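Long-range contact in CRS2 (Zea mays, PDB 1RYB), which is required for splicing of group IIB introns in chloroplasts, acting in complexes with CAF1 or CAF2, and has no peptidyl-tRNA hydrolase activity: residues 31-36 against 164-169. Sequence-based numbering, arbitrary orientation.
Sequences YGTRHN and LQKFSS
The backbones of T33 and K166 pass with CA atoms 4.2 Å apart, and one direct hydrogen bond joins the segments, from R34 N to Q165 O (2.9 Å). The same carbonyl oxygen takes a CA-H...O contact from T33 CA. A water adds a second link: it donates to G32 O and accepts a weak bond from F167 N.

R34 has the largest share of the contact. Its CG sits over one face of the F167 ring, 3.9 Å from the centroid and 20° off the normal, a CH-pi contact. The chain then runs extended from CG to NE, which takes the guanidinium past the ring to K166 and S168. The guanidinium plane is turned 74° from the ring. K166 O lies 3.2 Å above one guanidinium face, too poorly angled for a hydrogen bond. The N-H groups are used further on: NH2 forms a salt bridge with E171, and NH1 bonds F162 O. Replacing this arginine by alanine would probably leave E171 without its salt-bridge mate and F162 O without this donor, and take the packing off part of one F167 face. E171 OE1 also accepts from S168 N, the N-cap residue of helix 169-192.

T33 CG2 rests 3.5 Å from L164 O. K166 stretches along G32, and its CE comes within 3.5 Å of Y31 O.

The contact ties the loop before helix 37-48 to the connection between helices 159-163 and 169-192. That first loop holds H35, whose ND1 is hydrogen-bonded to D107 OD2; by similarity, the two probably correspond to the His-Asp pair of the active site in peptidyl-tRNA hydrolases.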
loop_
_atom_site.group_PDB
_atom_site.type_symbol
_atom_site.label_atom_id
_atom_site.label_comp_id
_atom_site.label_asym_id
_atom_site.label_seq_id
_atom_site.Cartn_x
_atom_site.Cartn_y
_atom_site.Cartn_z
ATOM N N TYR A 31 -10.523 5.910 9.124
ATOM C CA TYR A 31 -11.156 5.065 8.195
ATOM C C TYR A 31 -11.713 5.863 7.059
ATOM O O TYR A 31 -12.375 6.827 7.287
ATOM C CB TYR A 31 -12.245 4.192 8.913
ATOM C CG TYR A 31 -12.951 3.221 7.974
ATOM C CD1 TYR A 31 -12.475 1.921 7.758
ATOM C CD2 TYR A 31 -14.038 3.659 7.221
ATOM C CE1 TYR A 31 -13.094 1.056 6.844
ATOM C CE2 TYR A 31 -14.656 2.820 6.289
ATOM C CZ TYR A 31 -14.180 1.524 6.099
ATOM O OH TYR A 31 -14.789 0.694 5.162
ATOM N N GLY A 32 -11.428 5.468 5.813
ATOM C CA GLY A 32 -11.984 6.143 4.670
ATOM C C GLY A 32 -11.242 7.394 4.230
ATOM O O GLY A 32 -11.563 7.974 3.200
ATOM N N THR A 33 -10.230 7.783 5.022
ATOM C CA THR A 33 -9.447 8.968 4.712
ATOM C C THR A 33 -8.477 8.719 3.571
ATOM O O THR A 33 -8.104 7.583 3.281
ATOM C CB THR A 33 -8.788 9.544 5.950
ATOM O OG1 THR A 33 -7.815 8.663 6.432
ATOM C CG2 THR A 33 -9.829 9.819 7.090
ATOM N N ARG A 34 -8.157 9.757 2.877
ATOM C CA ARG A 34 -7.296 9.619 1.666
ATOM C C ARG A 34 -5.957 8.942 1.967
ATOM O O ARG A 34 -5.474 8.080 1.178
ATOM C CB ARG A 34 -7.040 10.961 1.005
ATOM C CG ARG A 34 -8.365 11.619 0.553
ATOM C CD ARG A 34 -8.073 12.786 -0.432
ATOM N NE ARG A 34 -9.275 13.438 -1.019
ATOM C CZ ARG A 34 -10.018 14.366 -0.366
ATOM N NH1 ARG A 34 -9.703 14.744 0.882
ATOM N NH2 ARG A 34 -11.127 14.874 -0.982
ATOM N N HIS A 35 -5.342 9.364 3.052
ATOM C CA HIS A 35 -4.051 8.780 3.448
ATOM C C HIS A 35 -4.168 7.294 3.849
ATOM O O HIS A 35 -3.146 6.642 4.048
ATOM C CB HIS A 35 -3.513 9.580 4.658
ATOM C CG HIS A 35 -2.009 9.859 4.715
ATOM N ND1 HIS A 35 -1.235 9.907 3.608
ATOM C CD2 HIS A 35 -1.236 10.160 5.780
ATOM C CE1 HIS A 35 -0.010 10.204 3.982
ATOM N NE2 HIS A 35 0.020 10.333 5.304
ATOM N N ASN A 36 -5.371 6.756 3.969
ATOM C CA ASN A 36 -5.565 5.335 4.267
ATOM C C ASN A 36 -5.916 4.504 3.059
ATOM O O ASN A 36 -6.264 3.359 3.190
ATOM C CB ASN A 36 -6.711 5.152 5.273
ATOM C CG ASN A 36 -6.163 5.146 6.698
ATOM O OD1 ASN A 36 -5.182 5.814 7.037
ATOM N ND2 ASN A 36 -6.700 4.289 7.535
ATOM N N LEU A 164 -6.285 13.836 5.518
ATOM C CA LEU A 164 -6.975 13.280 6.600
ATOM C C LEU A 164 -8.435 13.458 6.536
ATOM O O LEU A 164 -9.115 13.257 7.534
ATOM C CB LEU A 164 -6.434 13.813 7.956
ATOM C CG LEU A 164 -4.973 13.532 8.192
ATOM C CD1 LEU A 164 -4.634 14.007 9.607
ATOM C CD2 LEU A 164 -4.638 12.028 8.056
ATOM N N GLN A 165 -8.908 13.695 5.327
ATOM C CA GLN A 165 -10.350 13.796 4.978
ATOM C C GLN A 165 -10.777 12.683 4.075
ATOM O O GLN A 165 -9.976 11.990 3.495
ATOM C CB GLN A 165 -10.656 15.114 4.290
ATOM C CG GLN A 165 -10.996 16.162 5.395
ATOM C CD GLN A 165 -12.408 15.921 5.934
ATOM O OE1 GLN A 165 -12.904 16.672 6.803
ATOM N NE2 GLN A 165 -13.068 14.863 5.410
ATOM N N LYS A 166 -12.043 12.453 4.028
ATOM C CA LYS A 166 -12.566 11.369 3.202
ATOM C C LYS A 166 -12.655 11.805 1.746
ATOM O O LYS A 166 -12.650 12.988 1.413
ATOM C CB LYS A 166 -13.942 11.009 3.751
ATOM C CG LYS A 166 -13.795 10.309 5.122
ATOM C CD LYS A 166 -14.978 9.399 5.521
ATOM C CE LYS A 166 -15.017 9.048 7.018
ATOM N NZ LYS A 166 -16.069 8.075 7.390
ATOM N N PHE A 167 -12.765 10.854 0.852
ATOM C CA PHE A 167 -12.882 11.180 -0.515
ATOM C C PHE A 167 -14.266 11.746 -0.742
ATOM O O PHE A 167 -15.231 11.275 -0.114
ATOM C CB PHE A 167 -12.783 9.897 -1.348
ATOM C CG PHE A 167 -11.377 9.319 -1.417
ATOM C CD1 PHE A 167 -11.040 8.187 -0.674
ATOM C CD2 PHE A 167 -10.382 9.943 -2.185
ATOM C CE1 PHE A 167 -9.760 7.618 -0.816
ATOM C CE2 PHE A 167 -9.103 9.399 -2.319
ATOM C CZ PHE A 167 -8.773 8.290 -1.527
ATOM N N SER A 168 -14.365 12.651 -1.705
ATOM C CA SER A 168 -15.673 13.177 -2.137
ATOM C C SER A 168 -16.485 12.093 -2.775
ATOM O O SER A 168 -15.976 11.010 -3.109
ATOM C CB SER A 168 -15.588 14.383 -3.061
ATOM O OG SER A 168 -15.089 14.001 -4.323
ATOM N N SER A 169 -17.764 12.361 -2.979
ATOM C CA SER A 169 -18.611 11.357 -3.592
ATOM C C SER A 169 -18.077 10.957 -4.936
ATOM O O SER A 169 -18.100 9.759 -5.344
ATOM C CB SER A 169 -19.999 11.958 -3.849
ATOM O OG SER A 169 -20.706 12.104 -2.657
HETATM O O HOH W 1 -13.654 7.749 1.679
#